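Local coordinates for universal stress protein MJ0577 (Methanocaldococcus jannaschii, PDB 1MJH) that binds ATP together with a manganese ion as a homodimer of the universal stress protein family and may act as an ATP-dependent molecular switch, at residues L39-R45 against I102-P108; Y10-F14 against K84-I88; E16-A21 against V157-N161. All coordinates share one frame; numbering follows the deposited sequence.

Contact 1 of 3, residues L39-R45 against I102-P108; sequences LHVIDER and IIVVGIP. With ATP (adenosine-5'-triphosphate), chain F.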
loop_
_atom_site.group_PDB
_atom_site.type_symbol
_atom_site.label_atom_id
_atom_site.label_comp_id
_atom_site.label_asym_id
_atom_site.label_seq_id
_atom_site.Cartn_x
_atom_site.Cartn_y
_atom_site.Cartn_z
ATOM N N LEU B 39 8.373 4.929 13.934
ATOM C CA LEU B 39 7.456 5.728 14.744
ATOM C C LEU B 39 6.476 4.956 15.590
ATOM O O LEU B 39 5.834 4.071 15.048
ATOM C CB LEU B 39 6.668 6.615 13.720
ATOM C CG LEU B 39 5.518 7.389 14.341
ATOM C CD1 LEU B 39 5.988 8.434 15.366
ATOM C CD2 LEU B 39 4.772 8.144 13.209
ATOM N N HIS B 40 6.357 5.265 16.886
ATOM C CA HIS B 40 5.288 4.751 17.718
ATOM C C HIS B 40 4.509 5.908 18.338
ATOM O O HIS B 40 5.156 6.886 18.787
ATOM C CB HIS B 40 5.813 3.792 18.836
ATOM C CG HIS B 40 4.665 3.314 19.675
ATOM N ND1 HIS B 40 4.395 3.623 20.978
ATOM C CD2 HIS B 40 3.665 2.500 19.354
ATOM C CE1 HIS B 40 3.285 3.004 21.387
ATOM N NE2 HIS B 40 2.794 2.287 20.379
ATOM N N VAL B 41 3.187 5.814 18.235
ATOM C CA VAL B 41 2.331 6.853 18.813
ATOM C C VAL B 41 1.670 6.288 20.051
ATOM O O VAL B 41 0.849 5.362 20.036
ATOM C CB VAL B 41 1.203 7.343 17.874
ATOM C CG1 VAL B 41 0.346 8.456 18.484
ATOM C CG2 VAL B 41 1.852 7.860 16.607
ATOM N N ILE B 42 1.909 7.000 21.185
ATOM C CA ILE B 42 1.088 6.722 22.365
ATOM C C ILE B 42 -0.278 7.376 22.255
ATOM O O ILE B 42 -0.356 8.609 22.136
ATOM C CB ILE B 42 1.759 7.311 23.644
ATOM C CG1 ILE B 42 3.190 6.799 23.711
ATOM C CG2 ILE B 42 0.966 6.957 24.891
ATOM C CD1 ILE B 42 3.357 5.313 23.681
ATOM N N ASP B 43 -1.373 6.599 22.177
ATOM C CA ASP B 43 -2.686 7.175 21.960
ATOM C C ASP B 43 -3.084 8.059 23.147
ATOM O O ASP B 43 -3.219 7.523 24.253
ATOM C CB ASP B 43 -3.704 6.053 21.748
ATOM C CG ASP B 43 -5.035 6.575 21.238
ATOM O OD1 ASP B 43 -5.349 7.753 21.513
ATOM O OD2 ASP B 43 -5.747 5.819 20.557
ATOM N N GLU B 44 -3.282 9.341 22.914
ATOM C CA GLU B 44 -3.725 10.242 23.977
ATOM C C GLU B 44 -5.173 10.020 24.407
ATOM O O GLU B 44 -5.532 10.427 25.517
ATOM C CB GLU B 44 -3.655 11.706 23.507
ATOM C CG GLU B 44 -4.687 11.953 22.405
ATOM C CD GLU B 44 -4.720 13.380 21.911
ATOM O OE1 GLU B 44 -3.634 13.940 21.642
ATOM O OE2 GLU B 44 -5.841 13.907 21.790
ATOM N N ARG B 45 -6.035 9.529 23.525
ATOM C CA ARG B 45 -7.444 9.308 23.836
ATOM C C ARG B 45 -7.592 8.226 24.898
ATOM O O ARG B 45 -8.411 8.326 25.805
ATOM C CB ARG B 45 -8.235 8.946 22.580
ATOM C CG ARG B 45 -8.145 10.001 21.482
ATOM C CD ARG B 45 -8.795 9.505 20.194
ATOM N NE ARG B 45 -8.043 8.390 19.630
ATOM C CZ ARG B 45 -8.328 7.728 18.520
ATOM N NH1 ARG B 45 -9.389 8.052 17.794
ATOM N NH2 ARG B 45 -7.535 6.731 18.142
ATOM N N ILE B 102 11.170 7.764 16.656
ATOM C CA ILE B 102 10.274 8.730 17.278
ATOM C C ILE B 102 9.166 8.113 18.099
ATOM O O ILE B 102 8.433 7.214 17.657
ATOM C CB ILE B 102 9.610 9.594 16.153
ATOM C CG1 ILE B 102 10.672 10.282 15.295
ATOM C CG2 ILE B 102 8.603 10.579 16.733
ATOM C CD1 ILE B 102 10.111 10.936 14.026
ATOM N N ILE B 103 8.968 8.567 19.339
ATOM C CA ILE B 103 7.865 8.225 20.190
ATOM C C ILE B 103 7.125 9.526 20.500
ATOM O O ILE B 103 7.764 10.497 20.910
ATOM C CB ILE B 103 8.193 7.525 21.508
ATOM C CG1 ILE B 103 8.937 6.212 21.223
ATOM C CG2 ILE B 103 6.959 7.300 22.365
ATOM C CD1 ILE B 103 9.611 5.661 22.466
ATOM N N VAL B 104 5.835 9.567 20.213
ATOM C CA VAL B 104 5.090 10.795 20.435
ATOM C C VAL B 104 3.723 10.476 21.010
ATOM O O VAL B 104 3.192 9.387 20.754
ATOM C CB VAL B 104 4.992 11.580 19.123
ATOM C CG1 VAL B 104 4.195 10.757 18.098
ATOM C CG2 VAL B 104 4.388 12.971 19.271
ATOM N N VAL B 105 3.220 11.332 21.891
ATOM C CA VAL B 105 1.884 11.131 22.465
ATOM C C VAL B 105 0.911 11.870 21.554
ATOM O O VAL B 105 1.106 13.050 21.226
ATOM C CB VAL B 105 1.731 11.669 23.918
ATOM C CG1 VAL B 105 0.284 11.494 24.397
ATOM C CG2 VAL B 105 2.646 10.960 24.902
ATOM N N GLY B 106 -0.192 11.230 21.140
ATOM C CA GLY B 106 -1.124 11.947 20.269
ATOM C C GLY B 106 -2.137 10.969 19.637
ATOM O O GLY B 106 -2.382 9.932 20.227
ATOM N N ILE B 107 -2.830 11.434 18.636
ATOM C CA ILE B 107 -3.807 10.567 17.940
ATOM C C ILE B 107 -3.001 9.813 16.877
ATOM O O ILE B 107 -2.460 10.433 15.973
ATOM C CB ILE B 107 -4.874 11.485 17.324
ATOM C CG1 ILE B 107 -5.602 12.340 18.384
ATOM C CG2 ILE B 107 -5.908 10.601 16.627
ATOM C CD1 ILE B 107 -6.619 13.300 17.791
ATOM N N PRO B 108 -2.952 8.470 16.884
ATOM C CA PRO B 108 -2.082 7.751 15.964
ATOM C C PRO B 108 -2.256 8.116 14.511
ATOM O O PRO B 108 -1.253 8.429 13.829
ATOM C CB PRO B 108 -2.456 6.276 16.221
ATOM C CG PRO B 108 -2.686 6.341 17.740
ATOM C CD PRO B 108 -3.545 7.597 17.924
HETATM P PG ATP F . -8.396 -0.397 15.468
HETATM O O1G ATP F . -9.152 0.390 14.455
HETATM O O2G ATP F . -7.391 0.436 16.041
HETATM O O3G ATP F . -9.262 -0.991 16.498
HETATM P PB ATP F . -6.438 -2.426 14.596
HETATM O O1B ATP F . -6.697 -3.842 14.301
HETATM O O2B ATP F . -5.720 -2.285 15.868
HETATM O O3B ATP F . -7.790 -1.621 14.578
HETATM P PA ATP F . -4.743 -0.426 13.177
HETATM O O1A ATP F . -5.417 0.323 12.146
HETATM O O2A ATP F . -4.512 0.217 14.425
HETATM O O3A ATP F . -5.585 -1.819 13.393
HETATM O "O5'" ATP F . -3.341 -1.050 12.813
HETATM C "C5'" ATP F . -2.885 -0.891 11.445
HETATM C "C4'" ATP F . -1.426 -0.474 11.451
HETATM O "O4'" ATP F . -1.375 0.929 11.928
HETATM C "C3'" ATP F . -0.492 -1.204 12.402
HETATM O "O3'" ATP F . -0.043 -2.467 11.889
HETATM C "C2'" ATP F . 0.638 -0.155 12.543
HETATM O "O2'" ATP F . 1.482 -0.216 11.376
HETATM C "C1'" ATP F . -0.184 1.160 12.590
HETATM N N9 ATP F . -0.444 1.637 13.942
HETATM C C8 ATP F . -1.539 1.464 14.716
HETATM N N7 ATP F . -1.486 2.104 15.869
HETATM C C5 ATP F . -0.300 2.670 15.873
HETATM C C6 ATP F . 0.309 3.464 16.830
HETATM N N6 ATP F . -0.302 3.740 17.983
HETATM N N1 ATP F . 1.529 3.913 16.549
HETATM C C2 ATP F . 2.141 3.639 15.352
HETATM N N3 ATP F . 1.628 2.887 14.362
HETATM C C4 ATP F . 0.413 2.430 14.742
#
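Leu39 to Asp43 and Ile102 to Gly106 run side by side as neighbouring parallel strands of the alpha/beta sheet of the universal stress protein fold. Their axes come within 4.5 Å at 26°, and the bonds alternate regularly, from His40 N to Ile102 O through to Glu44 N on Gly106 O, the last bond being made as the chain turns into a helix.

On the face carrying Leu39, Val41, Ile102 and Val104, the bumps interlock. Leu39 CD1 touches both Ile102 CG2 (3.6 Å) and Val104 CG1, and Val41 CG2 packs on the same Val104 methyl beside it, so that this methyl is the bump lodged against Leu39 and Val41. Ile112, Ile115 and Glu111 of helix 108-118 cover this layer. The other face pairs Ile42 with Ile103 and Val105: the side chains of Ile42 and Ile103 cross at a slant, CG1 on CG2, while Ile42 CB lies 4.0 Å from Val105 CG2.

Where strand 102-106 gives way to the Ile107-Pro108 turn, Val41 CG1, anti to the backbone N (chi1 -178°), fills the bend, 3.6 Å from Pro108 CA. A side chain at Gly106 would jam against the preceding carbonyl O, and its first carbon would also stand near Val41 CG1 and Glu44 OE1. Glu44 OE1 lies 3.5 Å from Gly106 CA, and its carboxylate rests against Ile107 CG1. Asp43 caps the helix by accepting from Arg45 N, and its side chain crosses that of Pro108 at about a right angle, Asp43 CG 3.8 Å from Pro108 CD.

The backbone of Val41 also reads the adenine: Val41 N donates to ATP N1, ATP N6 returns a bond to Val41 O (2.9 Å, 174° at the hydrogen), and Pro108 CG touches the same N6 at 3.5 Å.

Contact 2 of 3, residues Y10-F14 against K84-I88; sequences YPTDF and KMENI. With ATP (adenosine-5'-triphosphate), chain F.
Phe14 lies against the aliphatic chain of Lys84, which crosses one face of its ring at a slant. Lys84 CB forms a CH-pi contact, 3.9 Å from the Phe14 ring centroid and 20° off the ring normal, and Lys84 CD rests over Phe14 CG at 3.7 Å. The ring's edge is taken by sulfur and methyl: Met85 SD lies 5.0 Å from the Phe14 centroid and 81° off the normal, a Met-aromatic contact, and Ile88 CD1 approaches Phe14 CE1.

Thr12 CG2 meets Ile88 CD1 tip to tip at 4.1 Å and also touches Met85 SD. This methyl lies between the backbone N and the carbonyl carbon, which turns OG1 anti to N (chi1 177°) and lets it accept from Phe14 N at 2.9 Å. The resulting ST turn fixes the bend that presents the phenyl ring. Ile88 also sends CG2 to the edge of the Tyr10 ring, whose hydroxyl is bonded to Ala18 O.

Further out, the His40 ring meets Phe14, and Leu38 packs on Met85 and Ile88, joining helix 66-95 to the sheet. On the nucleotide side of the loop, ATP O2' donates to Pro11 O at 2.7 Å. With no hydrogen bond between the two segments, the hold of the helix on the nucleotide-binding loop probably rests mainly on dispersion, CH-pi and Met-aromatic packing.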
loop_
_atom_site.group_PDB
_atom_site.type_symbol
_atom_site.label_atom_id
_atom_site.label_comp_id
_atom_site.label_asym_id
_atom_site.label_seq_id
_atom_site.Cartn_x
_atom_site.Cartn_y
_atom_site.Cartn_z
ATOM N N TYR B 10 7.829 3.887 8.980
ATOM C CA TYR B 10 7.336 2.606 9.438
ATOM C C TYR B 10 6.729 2.837 10.815
ATOM O O TYR B 10 7.449 2.981 11.827
ATOM C CB TYR B 10 8.476 1.554 9.546
ATOM C CG TYR B 10 8.098 0.314 10.306
ATOM C CD1 TYR B 10 6.919 -0.376 9.983
ATOM C CD2 TYR B 10 8.887 -0.185 11.337
ATOM C CE1 TYR B 10 6.562 -1.524 10.667
ATOM C CE2 TYR B 10 8.525 -1.335 12.024
ATOM C CZ TYR B 10 7.373 -1.984 11.689
ATOM O OH TYR B 10 6.972 -3.135 12.367
ATOM N N PRO B 11 5.433 3.056 10.862
ATOM C CA PRO B 11 4.726 3.276 12.117
ATOM C C PRO B 11 4.343 1.909 12.697
ATOM O O PRO B 11 3.760 1.088 11.998
ATOM C CB PRO B 11 3.472 4.028 11.686
ATOM C CG PRO B 11 3.195 3.625 10.259
ATOM C CD PRO B 11 4.496 3.104 9.704
ATOM N N THR B 12 4.733 1.685 13.950
ATOM C CA THR B 12 4.421 0.389 14.553
ATOM C C THR B 12 3.695 0.534 15.872
ATOM O O THR B 12 3.994 1.460 16.642
ATOM C CB THR B 12 5.741 -0.417 14.781
ATOM O OG1 THR B 12 5.340 -1.626 15.438
ATOM C CG2 THR B 12 6.715 0.301 15.696
ATOM N N ASP B 13 2.724 -0.334 16.130
ATOM C CA ASP B 13 2.032 -0.426 17.398
ATOM C C ASP B 13 2.460 -1.699 18.124
ATOM O O ASP B 13 1.832 -2.094 19.108
ATOM C CB ASP B 13 0.494 -0.461 17.145
ATOM C CG ASP B 13 0.110 -1.594 16.208
ATOM O OD1 ASP B 13 1.022 -2.330 15.746
ATOM O OD2 ASP B 13 -1.091 -1.744 15.859
ATOM N N PHE B 14 3.550 -2.303 17.672
ATOM C CA PHE B 14 4.107 -3.538 18.258
ATOM C C PHE B 14 3.163 -4.715 18.130
ATOM O O PHE B 14 3.344 -5.739 18.845
ATOM C CB PHE B 14 4.614 -3.375 19.709
ATOM C CG PHE B 14 5.353 -2.060 19.882
ATOM C CD1 PHE B 14 6.481 -1.795 19.138
ATOM C CD2 PHE B 14 4.871 -1.087 20.738
ATOM C CE1 PHE B 14 7.177 -0.593 19.234
ATOM C CE2 PHE B 14 5.533 0.133 20.852
ATOM C CZ PHE B 14 6.681 0.345 20.098
ATOM N N LYS B 84 10.991 -1.944 23.174
ATOM C CA LYS B 84 10.559 -2.515 21.888
ATOM C C LYS B 84 11.176 -1.763 20.741
ATOM O O LYS B 84 11.623 -2.349 19.752
ATOM C CB LYS B 84 9.023 -2.563 21.811
ATOM C CG LYS B 84 8.426 -3.686 22.649
ATOM C CD LYS B 84 6.932 -3.591 22.857
ATOM C CE LYS B 84 6.621 -2.956 24.221
ATOM N NZ LYS B 84 5.157 -2.823 24.410
ATOM N N MET B 85 11.194 -0.420 20.783
ATOM C CA MET B 85 11.748 0.366 19.698
ATOM C C MET B 85 13.238 0.124 19.511
ATOM O O MET B 85 13.736 0.108 18.382
ATOM C CB MET B 85 11.440 1.847 19.973
ATOM C CG MET B 85 9.977 2.272 19.849
ATOM S SD MET B 85 9.288 2.378 18.150
ATOM C CE MET B 85 9.717 4.133 17.882
ATOM N N GLU B 86 13.971 -0.062 20.633
ATOM C CA GLU B 86 15.410 -0.335 20.489
ATOM C C GLU B 86 15.718 -1.618 19.754
ATOM O O GLU B 86 16.652 -1.686 18.941
ATOM C CB GLU B 86 16.025 -0.387 21.910
ATOM C CG GLU B 86 16.135 0.963 22.587
ATOM C CD GLU B 86 16.900 2.012 21.812
ATOM O OE1 GLU B 86 17.908 1.703 21.138
ATOM O OE2 GLU B 86 16.545 3.217 21.815
ATOM N N ASN B 87 14.983 -2.713 20.001
ATOM C CA ASN B 87 15.174 -3.978 19.328
ATOM C C ASN B 87 14.894 -3.777 17.816
ATOM O O ASN B 87 15.631 -4.288 16.993
ATOM C CB ASN B 87 14.238 -5.062 19.875
ATOM C CG ASN B 87 14.778 -5.730 21.144
ATOM O OD1 ASN B 87 16.002 -5.882 21.272
ATOM N ND2 ASN B 87 13.873 -6.085 22.044
ATOM N N ILE B 88 13.819 -3.047 17.468
ATOM C CA ILE B 88 13.570 -2.842 16.021
ATOM C C ILE B 88 14.634 -1.979 15.340
ATOM O O ILE B 88 15.089 -2.196 14.233
ATOM C CB ILE B 88 12.199 -2.129 15.839
ATOM C CG1 ILE B 88 11.097 -3.032 16.428
ATOM C CG2 ILE B 88 11.990 -1.885 14.351
ATOM C CD1 ILE B 88 9.794 -2.245 16.619
HETATM P PG ATP F . -8.396 -0.397 15.468
HETATM O O1G ATP F . -9.152 0.390 14.455
HETATM O O2G ATP F . -7.391 0.436 16.041
HETATM O O3G ATP F . -9.262 -0.991 16.498
HETATM P PB ATP F . -6.438 -2.426 14.596
HETATM O O1B ATP F . -6.697 -3.842 14.301
HETATM O O2B ATP F . -5.720 -2.285 15.868
HETATM O O3B ATP F . -7.790 -1.621 14.578
HETATM P PA ATP F . -4.743 -0.426 13.177
HETATM O O1A ATP F . -5.417 0.323 12.146
HETATM O O2A ATP F . -4.512 0.217 14.425
HETATM O O3A ATP F . -5.585 -1.819 13.393
HETATM O "O5'" ATP F . -3.341 -1.050 12.813
HETATM C "C5'" ATP F . -2.885 -0.891 11.445
HETATM C "C4'" ATP F . -1.426 -0.474 11.451
HETATM O "O4'" ATP F . -1.375 0.929 11.928
HETATM C "C3'" ATP F . -0.492 -1.204 12.402
HETATM O "O3'" ATP F . -0.043 -2.467 11.889
HETATM C "C2'" ATP F . 0.638 -0.155 12.543
HETATM O "O2'" ATP F . 1.482 -0.216 11.376
HETATM C "C1'" ATP F . -0.184 1.160 12.590
HETATM N N9 ATP F . -0.444 1.637 13.942
HETATM C C8 ATP F . -1.539 1.464 14.716
HETATM N N7 ATP F . -1.486 2.104 15.869
HETATM C C5 ATP F . -0.300 2.670 15.873
HETATM C C6 ATP F . 0.309 3.464 16.830
HETATM N N6 ATP F . -0.302 3.740 17.983
HETATM N N1 ATP F . 1.529 3.913 16.549
HETATM C C2 ATP F . 2.141 3.639 15.352
HETATM N N3 ATP F . 1.628 2.887 14.362
HETATM C C4 ATP F . 0.413 2.430 14.742
#

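Contact 3 of 3, residues E16-A21 against V157-N161; sequences ETAEIA and VKRKN. With ATP (adenosine-5'-triphosphate), chain F.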
loop_
_atom_site.group_PDB
_atom_site.type_symbol
_atom_site.label_atom_id
_atom_site.label_comp_id
_atom_site.label_asym_id
_atom_site.label_seq_id
_atom_site.Cartn_x
_atom_site.Cartn_y
_atom_site.Cartn_z
ATOM N N GLU B 16 1.274 -8.081 16.116
ATOM C CA GLU B 16 1.746 -9.130 15.215
ATOM C C GLU B 16 1.736 -8.673 13.763
ATOM O O GLU B 16 2.615 -9.034 12.981
ATOM C CB GLU B 16 0.814 -10.317 15.396
ATOM C CG GLU B 16 0.778 -11.435 14.395
ATOM C CD GLU B 16 -0.386 -12.360 14.805
ATOM O OE1 GLU B 16 -0.030 -13.135 15.735
ATOM O OE2 GLU B 16 -1.514 -12.251 14.258
ATOM N N THR B 17 0.646 -7.984 13.350
ATOM C CA THR B 17 0.617 -7.562 11.934
ATOM C C THR B 17 1.690 -6.507 11.646
ATOM O O THR B 17 2.330 -6.579 10.599
ATOM C CB THR B 17 -0.779 -6.973 11.594
ATOM O OG1 THR B 17 -1.778 -7.997 11.879
ATOM C CG2 THR B 17 -0.882 -6.783 10.094
ATOM N N ALA B 18 1.934 -5.578 12.546
ATOM C CA ALA B 18 3.026 -4.607 12.316
ATOM C C ALA B 18 4.350 -5.360 12.173
ATOM O O ALA B 18 5.293 -4.924 11.502
ATOM C CB ALA B 18 3.069 -3.567 13.452
ATOM N N GLU B 19 4.568 -6.463 12.936
ATOM C CA GLU B 19 5.817 -7.240 12.766
ATOM C C GLU B 19 5.924 -7.886 11.410
ATOM O O GLU B 19 7.027 -7.968 10.872
ATOM C CB GLU B 19 5.901 -8.307 13.882
ATOM C CG GLU B 19 6.387 -7.613 15.165
ATOM C CD GLU B 19 7.916 -7.469 15.126
ATOM O OE1 GLU B 19 8.694 -8.410 14.796
ATOM O OE2 GLU B 19 8.339 -6.330 15.462
ATOM N N ILE B 20 4.792 -8.281 10.759
ATOM C CA ILE B 20 4.862 -8.726 9.391
ATOM C C ILE B 20 5.346 -7.577 8.503
ATOM O O ILE B 20 6.150 -7.781 7.592
ATOM C CB ILE B 20 3.523 -9.256 8.825
ATOM C CG1 ILE B 20 2.983 -10.312 9.813
ATOM C CG2 ILE B 20 3.746 -9.907 7.460
ATOM C CD1 ILE B 20 1.610 -10.845 9.399
ATOM N N ALA B 21 4.775 -6.414 8.712
ATOM C CA ALA B 21 5.182 -5.227 7.913
ATOM C C ALA B 21 6.648 -4.936 8.068
ATOM O O ALA B 21 7.252 -4.386 7.139
ATOM C CB ALA B 21 4.348 -4.015 8.374
ATOM N N VAL B 157 0.387 -4.128 4.501
ATOM C CA VAL B 157 0.786 -5.521 4.638
ATOM C C VAL B 157 -0.315 -6.242 5.431
ATOM O O VAL B 157 -0.621 -5.797 6.546
ATOM C CB VAL B 157 2.100 -5.601 5.414
ATOM C CG1 VAL B 157 2.560 -7.063 5.609
ATOM C CG2 VAL B 157 3.242 -4.905 4.636
ATOM N N LYS B 158 -0.854 -7.315 4.877
ATOM C CA LYS B 158 -2.053 -7.881 5.548
ATOM C C LYS B 158 -1.702 -8.758 6.736
ATOM O O LYS B 158 -0.626 -9.340 6.875
ATOM C CB LYS B 158 -2.853 -8.783 4.565
ATOM C CG LYS B 158 -3.243 -8.042 3.269
ATOM C CD LYS B 158 -4.138 -6.870 3.499
ATOM C CE LYS B 158 -5.385 -7.017 4.383
ATOM N NZ LYS B 158 -6.393 -7.966 3.728
ATOM N N ARG B 159 -2.700 -8.878 7.612
ATOM C CA ARG B 159 -2.548 -9.724 8.810
ATOM C C ARG B 159 -2.456 -11.197 8.420
ATOM O O ARG B 159 -2.708 -11.560 7.302
ATOM C CB ARG B 159 -3.794 -9.525 9.692
ATOM C CG ARG B 159 -5.091 -9.913 8.953
ATOM C CD ARG B 159 -6.311 -9.741 9.881
ATOM N NE ARG B 159 -7.566 -10.010 9.148
ATOM C CZ ARG B 159 -8.772 -9.775 9.694
ATOM N NH1 ARG B 159 -8.900 -9.240 10.906
ATOM N NH2 ARG B 159 -9.889 -10.012 9.017
ATOM N N LYS B 160 -2.038 -12.009 9.407
ATOM C CA LYS B 160 -1.989 -13.464 9.101
ATOM C C LYS B 160 -3.343 -13.967 8.641
ATOM O O LYS B 160 -4.380 -13.512 9.063
ATOM C CB LYS B 160 -1.573 -14.209 10.383
ATOM C CG LYS B 160 -0.112 -14.095 10.744
ATOM C CD LYS B 160 0.134 -14.768 12.118
ATOM C CE LYS B 160 1.525 -14.374 12.600
ATOM N NZ LYS B 160 2.558 -14.590 11.547
ATOM N N ASN B 161 -3.294 -15.058 7.846
ATOM C CA ASN B 161 -4.513 -15.690 7.344
ATOM C C ASN B 161 -5.123 -16.537 8.472
ATOM O O ASN B 161 -4.387 -17.078 9.312
ATOM C CB ASN B 161 -4.192 -16.598 6.166
ATOM C CG ASN B 161 -3.590 -15.891 4.978
ATOM O OD1 ASN B 161 -2.581 -16.322 4.401
ATOM N ND2 ASN B 161 -4.248 -14.795 4.619
HETATM P PG ATP F . -8.396 -0.397 15.468
HETATM O O1G ATP F . -9.152 0.390 14.455
HETATM O O2G ATP F . -7.391 0.436 16.041
HETATM O O3G ATP F . -9.262 -0.991 16.498
HETATM P PB ATP F . -6.438 -2.426 14.596
HETATM O O1B ATP F . -6.697 -3.842 14.301
HETATM O O2B ATP F . -5.720 -2.285 15.868
HETATM O O3B ATP F . -7.790 -1.621 14.578
HETATM P PA ATP F . -4.743 -0.426 13.177
HETATM O O1A ATP F . -5.417 0.323 12.146
HETATM O O2A ATP F . -4.512 0.217 14.425
HETATM O O3A ATP F . -5.585 -1.819 13.393
HETATM O "O5'" ATP F . -3.341 -1.050 12.813
HETATM C "C5'" ATP F . -2.885 -0.891 11.445
HETATM C "C4'" ATP F . -1.426 -0.474 11.451
HETATM O "O4'" ATP F . -1.375 0.929 11.928
HETATM C "C3'" ATP F . -0.492 -1.204 12.402
HETATM O "O3'" ATP F . -0.043 -2.467 11.889
HETATM C "C2'" ATP F . 0.638 -0.155 12.543
HETATM O "O2'" ATP F . 1.482 -0.216 11.376
HETATM C "C1'" ATP F . -0.184 1.160 12.590
HETATM N N9 ATP F . -0.444 1.637 13.942
HETATM C C8 ATP F . -1.539 1.464 14.716
HETATM N N7 ATP F . -1.486 2.104 15.869
HETATM C C5 ATP F . -0.300 2.670 15.873
HETATM C C6 ATP F . 0.309 3.464 16.830
HETATM N N6 ATP F . -0.302 3.740 17.983
HETATM N N1 ATP F . 1.529 3.913 16.549
HETATM C C2 ATP F . 2.141 3.639 15.352
HETATM N N3 ATP F . 1.628 2.887 14.362
HETATM C C4 ATP F . 0.413 2.430 14.742
HETATM O O HOH W 1 -1.318 -10.814 11.893
#
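Residues 16-21 of helix 16-27 run alongside the tail that leaves strand 154-157, with CA atoms 4.9 Å apart at Thr17 and Arg159 and 5.5 Å at Ala21 and Val157. In the alpha/beta universal stress protein fold, this first helix packs here against the end of outermost strand 154-157 and the tail beyond it.

Val157 divides its methyls between two helix residues: CG1 meets Ile20 CG2 at 3.6 Å, and CG2 lies against Ala21 CA and CB. The far end of Ile20, its CD1, reaches along the tail to Lys158 O and the Lys160 backbone N. Thr17 straddles Arg159, its OG1 3.3 Å from Arg159 CB and its CG2 on Arg159 CA; the methyl is anti to the backbone N (chi1 -58° for OG1), which turns the hydroxyl to the water side. An alanine here is likely to leave the bridging water short of one partner and open a gap beside Arg159.

Arg159 carries its guanidinium away, to Asn133 OD1 near the ATP site, and Lys158 NZ bonds to Ser150 O of the second subunit. Lys160 crosses Glu16 at about a right angle, its CE 3.5 Å from Glu16 CG, while the charged ends stay apart. One water ties the groups together: it donates to Glu16 OE2 (2.8 Å), is bonded to Thr17 OG1, and accepts from Lys160 N at 2.9 Å.

From the N terminus, strand 7-11 and the loop after it hold residues 10-14, and helix 16-27 follows, so contacts 2 and 3 begin almost together. Strand 35-43 opens contact 1. Contact 2 closes first, at helix 66-95, and contact 1 closes on strand 98-106; the two loops cross. Contact 3 closes last, near the C terminus, its loop enclosing that of contact 1 and crossing that of contact 2. Contact 1 pairs two strands, contact 2 brings the long helix onto the sheet, and contact 3 joins the first helix to the end of strand 154-157 and its tail. Leu39 with Tyr10 and Thr12 connects contacts 1 and 2; Tyr10 with Ala18 connects 2 and 3. All touch ATP.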